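Dihydropteridine reductase (Caenorhabditis elegans, PDB 1OOE) probably reduces quinonoid dihydrobiopterin to tetrahydrobiopterin with NADH or NADPH, as a homodimeric member of the short-chain dehydrogenase/reductase family. Local coordinates at residues K12-S17 with D179-R184; G122-L127 with E203-W208; S156-D161 with S168-I173; L198-E203 with L222-E227. One frame throughout, in Å; residues are numbered along the deposited sequence. Where two conformers were deposited one is given.

Contact 1 of 4, residues K12-S17 with D179-R184; sequences KGALGS and DTPMNR
Ala14 meets Thr180 and Pro181 in a small contact at the surface, and the chain leading up to it is tied elsewhere first. Lys12 is held by other parts of the chain, its backbone N bonded to Asp34 OD2 and its NZ to Ala37 O. Gly13 follows as the N-cap of helix 14-25, with its O taking the N-H of Ser17 at 2.8 Å. Ala14, in the first turn, directs its methyl at the other segment, where CB stands 4.2 Å from Thr180 CG2 and 4.3 Å from Pro181 CD. Next along the helix, Leu15 packs on Leu198 and Ile201 of helix 198-210. Gly13 and Gly16 fit a Rossmann-type glycine-rich turn, consistent with dinucleotide binding as in other short-chain reductases; through Ala14 the segment after strand 169-175 comes up against the start of that helix. Thr180 is itself an N-cap: with chi1 at 66° its OG1 accepts from Asn183 N at 3.2 Å, while CG2 is left to face Ala14. Behind Thr180, Arg184 grips Asp179 side-on, NE to OD1 at 2.8 Å, in the guanidinium plane and on the syn lone pair, and NH2 to OD2 at 2.7 Å, somewhat tilted.

Contact 2 of 4, residues G122-L127 with E203-W208; sequences GGLLQL and EHLLKW
Trp208 touches Leu124 beside its indole: Leu124 CD2 lies at the ring edge, near the ring plane, and comes closest to Trp208 CB, at 3.8 Å. One face of the indole carries His204 O of the preceding helical turn, 3.1 Å above the plane and offset toward the rim. Outside the two segments, a bound MES molecule, probably from the crystallisation liquor, accepts a hydrogen bond from NE1 of the ring through its sulfonate, which also pairs with the charge of Lys207 NZ. The second flat group, the amide of Gln126, has Leu205 beside it. Gln126 CG leaves the strand opposite the backbone N (chi1 168°) and the chain then bends at chi2 (-94°); Leu205 crosses it at about a right angle, with CD2 3.8 Å from Gln126 CG. Leu124 CD2 and Leu205 CD2, 4.4 Å apart, join the two halves of the contact. This is a Rossmann-type layer of helix on sheet: helix 203-208 runs nearly antiparallel to strand 123-127, the axes 9.7 Å apart at 148°, and Phe77, Leu171 and Ile173 of the flanking strands share the interface. No hydrogen bond spans the segments. Gln126 NE2 has a weak bond to Leu127 O at 3.0 Å, whereas Gln126 OE1 lies against the Leu205 methyls with no hydrogen-bond partner in the model, so burying this carbonyl oxygen probably costs some energy in an otherwise apolar seam.

Contact 3 of 4, residues S156-D161 with S168-I173; sequences SLAAKD and SAVLTI
Leu157 and Ala158, at the C-terminal end of helix 141-158, pack on Val170 where the chain re-enters the sheet, in the beta-alpha-beta crossover that links strand 123-128 to its parallel neighbour 169-175. The apolar part rests on a single methyl. With chi1 at 57°, Val170 CG1 sits between its own backbone N and carbonyl carbon, and from there it lies 3.7 Å from Ala158 CB and 4.3 Å from Leu157 CB. Leu157 and Val170 both continue onto Leu125 of the neighbouring strand, and Leu157 also packs on Ala88 of the second subunit. The same end of the helix takes part in the dimer by a polar link, Ser156 OG with Thr137 N of the second subunit; helices of this part of the fold commonly build the dimer interface in the family. Charged groups stay away from the valine: Lys160 NZ pairs with Asp161 OD2 at 2.7 Å, meeting it on the syn side but 33° out of the carboxylate plane. Hydrogen bonding between the two segments passes through water, one molecule donating to Ala158 O at 3.0 Å and, weakly, to Ser168 O at 3.4 Å.

Contact 4 of 4, residues L198-E203 with L222-E227; sequences LSFISE and LKITTE
Next to where Phe200 and Ile201 meet Ile224, Thr226 OG1 is gripped by two other hydroxyls, Thr196 OG1 and Ser231 OG, which tie the end of strand 221-227 to the loop before helix 198-210 and to the adjoining strand. The contact itself is apolar and centres on Ile224, whose two branches serve different partners. Its CG2 approaches the Phe200 ring obliquely, 3.9 Å from CE2 and 4.1 Å from CD2. Phe200 extends its ring to the strand with CG trans to its N (chi1 -175°), and the ring also packs on Ser231 and Ile233 of strand 230-235 and meets His204 with the planes at about 45°. The helix lies on the crossover from strand 169-175, after the short helix 181-186, to the parallel neighbour 221-227, and packs over the sheet in the Rossmann manner, with Ile224 bound through its backbone to Met174 and Val176. The other branch of Ile224 ends in CD1, facing Ile201 CD1. Their separation of 3.3 Å is shorter than two methyls normally allow, and is doubtful because Ile201 was modelled in two conformers. Behind these side chains the helical turn is held by Glu203 N to Ser199 O at 2.9 Å.

In the fold
From the N terminus, the turn opening helix 14-25 waits until residues 179-184 to close contact 1, the longest loop of the four. Strand 123-128 opens contact 2 inside that loop and closes it beyond, on helix 198-210, so contacts 1 and 2 cross. Contact 3, a short return from helix 141-158 to strand 169-175, falls within both. Contact 4 opens on helix 198-210 before contact 2 has ended, sharing Glu203 with it, and finishes on strand 221-227, so contacts 2 and 4 cross as well; it follows contacts 1 and 3 in series. Contacts 2, 3 and 4 thus reach three consecutive parallel strands, and Asp179 O, packing on Leu198 CG, joins contact 1 to contact 4.

Contact 1 of 4, residues K12-S17 with D179-R184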
loop_
_atom_site.group_PDB
_atom_site.type_symbol
_atom_site.label_atom_id
_atom_site.label_comp_id
_atom_site.label_asym_id
_atom_site.label_seq_id
_atom_site.Cartn_x
_atom_site.Cartn_y
_atom_site.Cartn_z
ATOM N N LYS A 12 -22.237 -4.356 7.894
ATOM C CA LYS A 12 -22.484 -4.526 9.324
ATOM C C LYS A 12 -21.995 -3.328 10.132
ATOM O O LYS A 12 -22.372 -3.162 11.292
ATOM C CB LYS A 12 -21.799 -5.795 9.842
ATOM C CG LYS A 12 -22.350 -7.088 9.260
ATOM C CD LYS A 12 -23.825 -7.285 9.605
ATOM C CE LYS A 12 -24.030 -7.516 11.096
ATOM N NZ LYS A 12 -25.459 -7.781 11.434
ATOM N N GLY A 13 -21.156 -2.498 9.519
ATOM C CA GLY A 13 -20.637 -1.322 10.204
ATOM C C GLY A 13 -21.653 -0.196 10.307
ATOM O O GLY A 13 -22.731 -0.274 9.720
ATOM N N ALA A 14 -21.314 0.855 11.049
ATOM C CA ALA A 14 -22.221 1.985 11.222
ATOM C C ALA A 14 -22.597 2.624 9.884
ATOM O O ALA A 14 -23.776 2.760 9.562
ATOM C CB ALA A 14 -21.590 3.028 12.144
ATOM N N LEU A 15 -21.589 3.008 9.109
ATOM C CA LEU A 15 -21.825 3.633 7.815
ATOM C C LEU A 15 -22.414 2.639 6.817
ATOM O O LEU A 15 -23.342 2.970 6.077
ATOM C CB LEU A 15 -20.518 4.219 7.261
ATOM C CG LEU A 15 -20.571 4.861 5.871
ATOM C CD1 LEU A 15 -21.617 5.973 5.841
ATOM C CD2 LEU A 15 -19.197 5.412 5.512
ATOM N N GLY A 16 -21.876 1.424 6.804
ATOM C CA GLY A 16 -22.363 0.409 5.886
ATOM C C GLY A 16 -23.830 0.078 6.075
ATOM O O GLY A 16 -24.582 -0.040 5.101
ATOM N N SER A 17 -24.245 -0.080 7.329
ATOM C CA SER A 17 -25.635 -0.392 7.632
ATOM C C SER A 17 -26.537 0.779 7.245
ATOM O O SER A 17 -27.657 0.580 6.770
ATOM C CB SER A 17 -25.797 -0.719 9.125
ATOM O OG SER A 17 -27.151 -0.985 9.446
ATOM N N ASP A 179 -20.418 10.850 12.402
ATOM C CA ASP A 179 -21.214 10.741 13.616
ATOM C C ASP A 179 -21.575 9.270 13.779
ATOM O O ASP A 179 -22.405 8.745 13.042
ATOM C CB ASP A 179 -22.485 11.587 13.495
ATOM C CG ASP A 179 -23.327 11.566 14.760
ATOM O OD1 ASP A 179 -22.908 10.930 15.749
ATOM O OD2 ASP A 179 -24.406 12.193 14.769
ATOM N N THR A 180 -20.935 8.605 14.734
ATOM C CA THR A 180 -21.184 7.190 14.984
ATOM C C THR A 180 -21.416 6.955 16.468
ATOM O O THR A 180 -21.055 7.788 17.296
ATOM C CB THR A 180 -19.975 6.322 14.572
ATOM O OG1 THR A 180 -18.860 6.629 15.418
ATOM C CG2 THR A 180 -19.588 6.588 13.124
ATOM N N PRO A 181 -22.028 5.815 16.822
ATOM C CA PRO A 181 -22.284 5.504 18.230
ATOM C C PRO A 181 -20.989 5.489 19.045
ATOM O O PRO A 181 -20.962 5.945 20.187
ATOM C CB PRO A 181 -22.939 4.127 18.160
ATOM C CG PRO A 181 -23.696 4.196 16.871
ATOM C CD PRO A 181 -22.680 4.827 15.943
ATOM N N MET A 182 -19.918 4.964 18.456
ATOM C CA MET A 182 -18.632 4.900 19.146
ATOM C C MET A 182 -18.014 6.271 19.395
ATOM O O MET A 182 -17.420 6.504 20.448
ATOM C CB MET A 182 -17.638 4.025 18.373
ATOM C CG MET A 182 -17.842 2.531 18.565
ATOM S SD MET A 182 -17.640 2.010 20.286
ATOM C CE MET A 182 -19.359 1.911 20.819
ATOM N N ASN A 183 -18.139 7.181 18.435
ATOM C CA ASN A 183 -17.570 8.509 18.625
ATOM C C ASN A 183 -18.333 9.279 19.691
ATOM O O ASN A 183 -17.753 10.078 20.428
ATOM C CB ASN A 183 -17.554 9.292 17.311
ATOM C CG ASN A 183 -16.382 8.914 16.434
ATOM O OD1 ASN A 183 -15.294 8.625 16.936
ATOM N ND2 ASN A 183 -16.586 8.929 15.119
ATOM N N ARG A 184 -19.634 9.035 19.785
ATOM C CA ARG A 184 -20.433 9.718 20.790
ATOM C C ARG A 184 -20.097 9.214 22.190
ATOM O O ARG A 184 -20.234 9.947 23.171
ATOM C CB ARG A 184 -21.926 9.527 20.512
ATOM C CG ARG A 184 -22.382 10.205 19.238
ATOM C CD ARG A 184 -23.875 10.458 19.235
ATOM N NE ARG A 184 -24.240 11.352 18.143
ATOM C CZ ARG A 184 -25.296 12.159 18.157
ATOM N NH1 ARG A 184 -26.101 12.190 19.211
ATOM N NH2 ARG A 184 -25.539 12.946 17.118
#

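Contact 2 of 4, residues G122-L127 with E203-W208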
loop_
_atom_site.group_PDB
_atom_site.type_symbol
_atom_site.label_atom_id
_atom_site.label_comp_id
_atom_site.label_asym_id
_atom_site.label_seq_id
_atom_site.Cartn_x
_atom_site.Cartn_y
_atom_site.Cartn_z
ATOM N N GLY A 122 -21.252 2.558 -16.905
ATOM C CA GLY A 122 -21.751 3.811 -16.366
ATOM C C GLY A 122 -22.049 3.743 -14.875
ATOM O O GLY A 122 -22.502 4.722 -14.288
ATOM N N GLY A 123 -21.797 2.591 -14.259
ATOM C CA GLY A 123 -22.061 2.437 -12.837
ATOM C C GLY A 123 -21.039 3.110 -11.943
ATOM O O GLY A 123 -20.099 3.729 -12.433
ATOM N N LEU A 124 -21.217 2.971 -10.631
ATOM C CA LEU A 124 -20.321 3.591 -9.658
ATOM C C LEU A 124 -19.644 2.627 -8.690
ATOM O O LEU A 124 -20.291 1.752 -8.121
ATOM C CB LEU A 124 -21.098 4.622 -8.829
ATOM C CG LEU A 124 -20.391 5.222 -7.609
ATOM C CD1 LEU A 124 -19.257 6.116 -8.065
ATOM C CD2 LEU A 124 -21.389 6.011 -6.764
ATOM N N LEU A 125 -18.332 2.792 -8.524
ATOM C CA LEU A 125 -17.573 2.010 -7.551
ATOM C C LEU A 125 -17.082 3.050 -6.546
ATOM O O LEU A 125 -16.455 4.040 -6.931
ATOM C CB LEU A 125 -16.361 1.312 -8.178
ATOM C CG LEU A 125 -15.328 0.790 -7.158
ATOM C CD1 LEU A 125 -15.928 -0.346 -6.332
ATOM C CD2 LEU A 125 -14.076 0.311 -7.887
ATOM N N GLN A 126 -17.397 2.852 -5.272
ATOM C CA GLN A 126 -16.947 3.780 -4.238
ATOM C C GLN A 126 -16.062 3.041 -3.247
ATOM O O GLN A 126 -16.387 1.938 -2.807
ATOM C CB GLN A 126 -18.149 4.407 -3.523
ATOM C CG GLN A 126 -17.805 5.174 -2.248
ATOM C CD GLN A 126 -17.933 4.310 -1.009
ATOM O OE1 GLN A 126 -18.922 3.591 -0.850
ATOM N NE2 GLN A 126 -16.941 4.379 -0.117
ATOM N N LEU A 127 -14.926 3.649 -2.927
ATOM C CA LEU A 127 -13.976 3.070 -1.985
ATOM C C LEU A 127 -13.782 4.051 -0.839
ATOM O O LEU A 127 -14.170 5.219 -0.928
ATOM C CB LEU A 127 -12.626 2.810 -2.663
ATOM C CG LEU A 127 -12.611 1.914 -3.906
ATOM C CD1 LEU A 127 -11.193 1.838 -4.447
ATOM C CD2 LEU A 127 -13.138 0.519 -3.562
ATOM N N GLU A 203 -26.907 9.845 1.016
ATOM C CA GLU A 203 -27.580 10.701 0.050
ATOM C C GLU A 203 -26.714 10.950 -1.180
ATOM O O GLU A 203 -27.208 10.903 -2.312
ATOM C CB GLU A 203 -27.970 12.029 0.708
ATOM C CG GLU A 203 -29.252 11.944 1.525
ATOM C CD GLU A 203 -29.436 13.126 2.457
ATOM O OE1 GLU A 203 -29.017 14.244 2.093
ATOM O OE2 GLU A 203 -30.010 12.940 3.549
ATOM N N HIS A 204 -25.424 11.203 -0.980
ATOM C CA HIS A 204 -24.560 11.438 -2.127
ATOM C C HIS A 204 -24.340 10.176 -2.945
ATOM O O HIS A 204 -24.246 10.239 -4.171
ATOM C CB HIS A 204 -23.222 12.048 -1.701
ATOM C CG HIS A 204 -23.284 13.531 -1.502
ATOM N ND1 HIS A 204 -23.906 14.112 -0.418
ATOM C CD2 HIS A 204 -22.852 14.552 -2.281
ATOM C CE1 HIS A 204 -23.855 15.427 -0.538
ATOM N NE2 HIS A 204 -23.222 15.721 -1.660
ATOM N N LEU A 205 -24.265 9.023 -2.287
ATOM C CA LEU A 205 -24.082 7.789 -3.041
ATOM C C LEU A 205 -25.295 7.547 -3.941
ATOM O O LEU A 205 -25.145 7.148 -5.097
ATOM C CB LEU A 205 -23.874 6.596 -2.107
ATOM C CG LEU A 205 -22.531 6.534 -1.372
ATOM C CD1 LEU A 205 -22.532 5.358 -0.408
ATOM C CD2 LEU A 205 -21.396 6.406 -2.381
ATOM N N LEU A 206 -26.497 7.789 -3.425
ATOM C CA LEU A 206 -27.697 7.591 -4.243
ATOM C C LEU A 206 -27.686 8.567 -5.422
ATOM O O LEU A 206 -28.024 8.192 -6.549
ATOM C CB LEU A 206 -28.974 7.783 -3.408
ATOM C CG LEU A 206 -30.307 7.626 -4.160
ATOM C CD1 LEU A 206 -30.388 6.239 -4.781
ATOM C CD2 LEU A 206 -31.469 7.849 -3.206
ATOM N N LYS A 207 -27.283 9.810 -5.170
ATOM C CA LYS A 207 -27.229 10.817 -6.229
ATOM C C LYS A 207 -26.233 10.440 -7.325
ATOM O O LYS A 207 -26.557 10.485 -8.512
ATOM C CB LYS A 207 -26.843 12.188 -5.667
ATOM C CG LYS A 207 -26.874 13.294 -6.724
ATOM C CD LYS A 207 -26.463 14.657 -6.182
ATOM C CE LYS A 207 -24.987 14.696 -5.797
ATOM N NZ LYS A 207 -24.541 16.083 -5.457
ATOM N N TRP A 208 -25.018 10.076 -6.926
ATOM C CA TRP A 208 -23.998 9.705 -7.896
ATOM C C TRP A 208 -24.367 8.424 -8.644
ATOM O O TRP A 208 -23.967 8.232 -9.796
ATOM C CB TRP A 208 -22.636 9.530 -7.209
ATOM C CG TRP A 208 -22.117 10.766 -6.513
ATOM C CD1 TRP A 208 -22.314 12.063 -6.884
ATOM C CD2 TRP A 208 -21.263 10.804 -5.359
ATOM N NE1 TRP A 208 -21.634 12.911 -6.034
ATOM C CE2 TRP A 208 -20.981 12.161 -5.090
ATOM C CE3 TRP A 208 -20.707 9.822 -4.530
ATOM C CZ2 TRP A 208 -20.166 12.562 -4.024
ATOM C CZ3 TRP A 208 -19.894 10.220 -3.469
ATOM C CH2 TRP A 208 -19.633 11.578 -3.228
#

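Contact 3 of 4, residues S156-D161 with S168-I173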
loop_
_atom_site.group_PDB
_atom_site.type_symbol
_atom_site.label_atom_id
_atom_site.label_comp_id
_atom_site.label_asym_id
_atom_site.label_seq_id
_atom_site.Cartn_x
_atom_site.Cartn_y
_atom_site.Cartn_z
ATOM N N SER A 156 -5.326 4.079 -10.373
ATOM C CA SER A 156 -5.149 3.071 -11.417
ATOM C C SER A 156 -6.487 2.635 -12.019
ATOM O O SER A 156 -6.596 2.445 -13.227
ATOM C CB SER A 156 -4.413 1.849 -10.864
ATOM O OG SER A 156 -3.074 2.174 -10.528
ATOM N N LEU A 157 -7.504 2.477 -11.178
ATOM C CA LEU A 157 -8.824 2.061 -11.652
ATOM C C LEU A 157 -9.506 3.108 -12.534
ATOM O O LEU A 157 -10.237 2.762 -13.471
ATOM C CB LEU A 157 -9.731 1.728 -10.463
ATOM C CG LEU A 157 -9.314 0.535 -9.598
ATOM C CD1 LEU A 157 -10.189 0.477 -8.361
ATOM C CD2 LEU A 157 -9.427 -0.759 -10.396
ATOM N N ALA A 158 -9.268 4.384 -12.245
ATOM C CA ALA A 158 -9.879 5.457 -13.021
ATOM C C ALA A 158 -9.248 5.590 -14.401
ATOM O O ALA A 158 -9.855 6.151 -15.315
ATOM C CB ALA A 158 -9.765 6.779 -12.265
ATOM N N ALA A 159 -8.032 5.070 -14.543
ATOM C CA ALA A 159 -7.306 5.135 -15.805
ATOM C C ALA A 159 -7.870 4.190 -16.857
ATOM O O ALA A 159 -8.617 3.260 -16.552
ATOM C CB ALA A 159 -5.830 4.839 -15.573
ATOM N N LYS A 160 -7.499 4.446 -18.106
ATOM C CA LYS A 160 -7.950 3.647 -19.235
ATOM C C LYS A 160 -7.430 2.212 -19.166
ATOM O O LYS A 160 -6.277 1.974 -18.802
ATOM C CB LYS A 160 -7.485 4.307 -20.536
ATOM C CG LYS A 160 -8.003 3.652 -21.800
ATOM C CD LYS A 160 -7.563 4.431 -23.029
ATOM C CE LYS A 160 -8.052 3.764 -24.299
ATOM N NZ LYS A 160 -7.549 2.369 -24.402
ATOM N N ASP A 161 -8.299 1.268 -19.523
ATOM C CA ASP A 161 -7.980 -0.159 -19.535
ATOM C C ASP A 161 -7.598 -0.746 -18.179
ATOM O O ASP A 161 -6.728 -1.617 -18.089
ATOM C CB ASP A 161 -6.871 -0.449 -20.549
ATOM C CG ASP A 161 -7.283 -0.115 -21.970
ATOM O OD1 ASP A 161 -8.416 -0.470 -22.355
ATOM O OD2 ASP A 161 -6.475 0.495 -22.701
ATOM N N SER A 168 -17.935 4.102 -16.527
ATOM C CA SER A 168 -18.083 3.983 -15.077
ATOM C C SER A 168 -17.128 4.934 -14.369
ATOM O O SER A 168 -16.209 5.483 -14.980
ATOM C CB SER A 168 -17.807 2.547 -14.617
ATOM O OG SER A 168 -16.462 2.175 -14.865
ATOM N N ALA A 169 -17.347 5.127 -13.074
ATOM C CA ALA A 169 -16.489 6.013 -12.297
ATOM C C ALA A 169 -16.148 5.381 -10.962
ATOM O O ALA A 169 -16.914 4.573 -10.435
ATOM C CB ALA A 169 -17.188 7.352 -12.063
ATOM N N VAL A 170 -14.981 5.737 -10.435
ATOM C CA VAL A 170 -14.556 5.271 -9.122
ATOM C C VAL A 170 -14.376 6.541 -8.289
ATOM O O VAL A 170 -13.758 7.510 -8.745
ATOM C CB VAL A 170 -13.227 4.462 -9.180
ATOM C CG1 VAL A 170 -12.125 5.288 -9.816
ATOM C CG2 VAL A 170 -12.828 4.026 -7.781
ATOM N N LEU A 171 -14.964 6.555 -7.095
ATOM C CA LEU A 171 -14.872 7.704 -6.194
ATOM C C LEU A 171 -14.429 7.190 -4.829
ATOM O O LEU A 171 -14.933 6.175 -4.351
ATOM C CB LEU A 171 -16.230 8.412 -6.078
ATOM C CG LEU A 171 -16.792 9.021 -7.369
ATOM C CD1 LEU A 171 -18.138 9.671 -7.081
ATOM C CD2 LEU A 171 -15.807 10.041 -7.936
ATOM N N THR A 172 -13.484 7.888 -4.203
ATOM C CA THR A 172 -12.958 7.464 -2.906
ATOM C C THR A 172 -13.187 8.556 -1.856
ATOM O O THR A 172 -12.680 9.666 -1.988
ATOM C CB THR A 172 -11.454 7.124 -3.043
ATOM O OG1 THR A 172 -11.312 5.963 -3.876
ATOM C CG2 THR A 172 -10.825 6.836 -1.689
ATOM N N ILE A 173 -13.963 8.235 -0.821
ATOM C CA ILE A 173 -14.281 9.214 0.217
ATOM C C ILE A 173 -13.290 9.262 1.377
ATOM O O ILE A 173 -12.712 8.247 1.758
ATOM C CB ILE A 173 -15.700 8.980 0.792
ATOM C CG1 ILE A 173 -15.782 7.622 1.493
ATOM C CG2 ILE A 173 -16.731 9.042 -0.332
ATOM C CD1 ILE A 173 -17.115 7.366 2.182
HETATM O O HOH W 1 -12.852 6.168 -14.946
#

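Contact 4 of 4, residues L198-E203 with L222-E227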
loop_
_atom_site.group_PDB
_atom_site.type_symbol
_atom_site.label_atom_id
_atom_site.label_comp_id
_atom_site.label_asym_id
_atom_site.label_seq_id
_atom_site.Cartn_x
_atom_site.Cartn_y
_atom_site.Cartn_z
ATOM N N LEU A 198 -24.167 10.507 8.808
ATOM C CA LEU A 198 -24.029 9.387 7.887
ATOM C C LEU A 198 -24.934 9.575 6.672
ATOM O O LEU A 198 -24.590 9.162 5.562
ATOM C CB LEU A 198 -24.359 8.067 8.595
ATOM C CG LEU A 198 -23.532 7.735 9.849
ATOM C CD1 LEU A 198 -23.912 6.353 10.360
ATOM C CD2 LEU A 198 -22.043 7.787 9.525
ATOM N N SER A 199 -26.083 10.215 6.879
ATOM C CA SER A 199 -27.036 10.454 5.798
ATOM C C SER A 199 -26.453 11.310 4.674
ATOM O O SER A 199 -26.883 11.208 3.526
ATOM C CB SER A 199 -28.308 11.121 6.341
ATOM O OG SER A 199 -28.040 12.409 6.869
ATOM N N PHE A 200 -25.479 12.155 4.999
ATOM C CA PHE A 200 -24.855 13.001 3.990
ATOM C C PHE A 200 -24.193 12.097 2.956
ATOM O O PHE A 200 -24.259 12.358 1.755
ATOM C CB PHE A 200 -23.794 13.899 4.625
ATOM C CG PHE A 200 -23.182 14.892 3.670
ATOM C CD1 PHE A 200 -23.906 15.997 3.230
ATOM C CD2 PHE A 200 -21.874 14.729 3.222
ATOM C CE1 PHE A 200 -23.334 16.929 2.360
ATOM C CE2 PHE A 200 -21.290 15.654 2.350
ATOM C CZ PHE A 200 -22.025 16.758 1.919
ATOM N N ILE A 201 -23.557 11.034 3.444
ATOM C CA ILE A 201 -22.874 10.073 2.586
ATOM C C ILE A 201 -23.866 9.220 1.795
ATOM O O ILE A 201 -23.737 9.079 0.575
ATOM C CB ILE A 201 -21.955 9.139 3.420
ATOM C CG1 ILE A 201 -20.931 9.977 4.196
ATOM C CG2 ILE A 201 -21.254 8.143 2.508
ATOM C CD1 ILE A 201 -20.005 10.786 3.322
ATOM N N SER A 202 -24.858 8.658 2.481
ATOM C CA SER A 202 -25.853 7.818 1.817
ATOM C C SER A 202 -26.559 8.598 0.717
ATOM O O SER A 202 -26.781 8.079 -0.379
ATOM C CB SER A 202 -26.884 7.301 2.827
ATOM O OG SER A 202 -26.263 6.519 3.832
ATOM N N GLU A 203 -26.907 9.845 1.016
ATOM C CA GLU A 203 -27.580 10.701 0.050
ATOM C C GLU A 203 -26.714 10.950 -1.180
ATOM O O GLU A 203 -27.208 10.903 -2.312
ATOM C CB GLU A 203 -27.970 12.029 0.708
ATOM C CG GLU A 203 -29.252 11.944 1.525
ATOM C CD GLU A 203 -29.436 13.126 2.457
ATOM O OE1 GLU A 203 -29.017 14.244 2.093
ATOM O OE2 GLU A 203 -30.010 12.940 3.549
ATOM N N LEU A 222 -12.051 12.403 -2.284
ATOM C CA LEU A 222 -12.969 13.393 -1.720
ATOM C C LEU A 222 -12.927 13.591 -0.209
ATOM O O LEU A 222 -13.450 12.772 0.544
ATOM C CB LEU A 222 -14.395 13.023 -2.137
ATOM C CG LEU A 222 -14.562 12.747 -3.638
ATOM C CD1 LEU A 222 -15.917 12.090 -3.903
ATOM C CD2 LEU A 222 -14.428 14.043 -4.425
ATOM N N LYS A 223 -12.322 14.693 0.226
ATOM C CA LYS A 223 -12.242 14.990 1.654
ATOM C C LYS A 223 -13.572 15.610 2.079
ATOM O O LYS A 223 -14.033 16.591 1.493
ATOM C CB LYS A 223 -11.085 15.954 1.933
ATOM C CG LYS A 223 -10.833 16.221 3.411
ATOM C CD LYS A 223 -9.575 17.055 3.591
ATOM C CE LYS A 223 -9.285 17.346 5.055
ATOM N NZ LYS A 223 -8.026 18.132 5.197
ATOM N N ILE A 224 -14.189 15.031 3.103
ATOM C CA ILE A 224 -15.476 15.511 3.569
ATOM C C ILE A 224 -15.370 16.129 4.955
ATOM O O ILE A 224 -14.949 15.475 5.910
ATOM C CB ILE A 224 -16.496 14.364 3.578
ATOM C CG1 ILE A 224 -16.581 13.767 2.168
ATOM C CG2 ILE A 224 -17.862 14.872 4.035
ATOM C CD1 ILE A 224 -17.506 12.575 2.047
ATOM N N THR A 225 -15.754 17.398 5.045
ATOM C CA THR A 225 -15.697 18.136 6.299
ATOM C C THR A 225 -17.035 18.782 6.649
ATOM O O THR A 225 -17.873 19.032 5.780
ATOM C CB THR A 225 -14.620 19.239 6.229
ATOM O OG1 THR A 225 -14.895 20.103 5.118
ATOM C CG2 THR A 225 -13.236 18.627 6.051
ATOM N N THR A 226 -17.230 19.049 7.935
ATOM C CA THR A 226 -18.453 19.678 8.410
ATOM C C THR A 226 -18.077 20.796 9.376
ATOM O O THR A 226 -17.278 20.594 10.285
ATOM C CB THR A 226 -19.363 18.660 9.136
ATOM O OG1 THR A 226 -19.649 17.563 8.259
ATOM C CG2 THR A 226 -20.679 19.316 9.550
ATOM N N GLU A 227 -18.642 21.978 9.155
ATOM C CA GLU A 227 -18.375 23.134 10.007
ATOM C C GLU A 227 -19.655 23.945 10.124
ATOM O O GLU A 227 -20.302 24.239 9.119
ATOM C CB GLU A 227 -17.269 24.001 9.406
ATOM C CG GLU A 227 -16.902 25.204 10.261
ATOM C CD GLU A 227 -15.859 26.085 9.607
ATOM O OE1 GLU A 227 -14.745 25.589 9.334
ATOM O OE2 GLU A 227 -16.153 27.274 9.365
#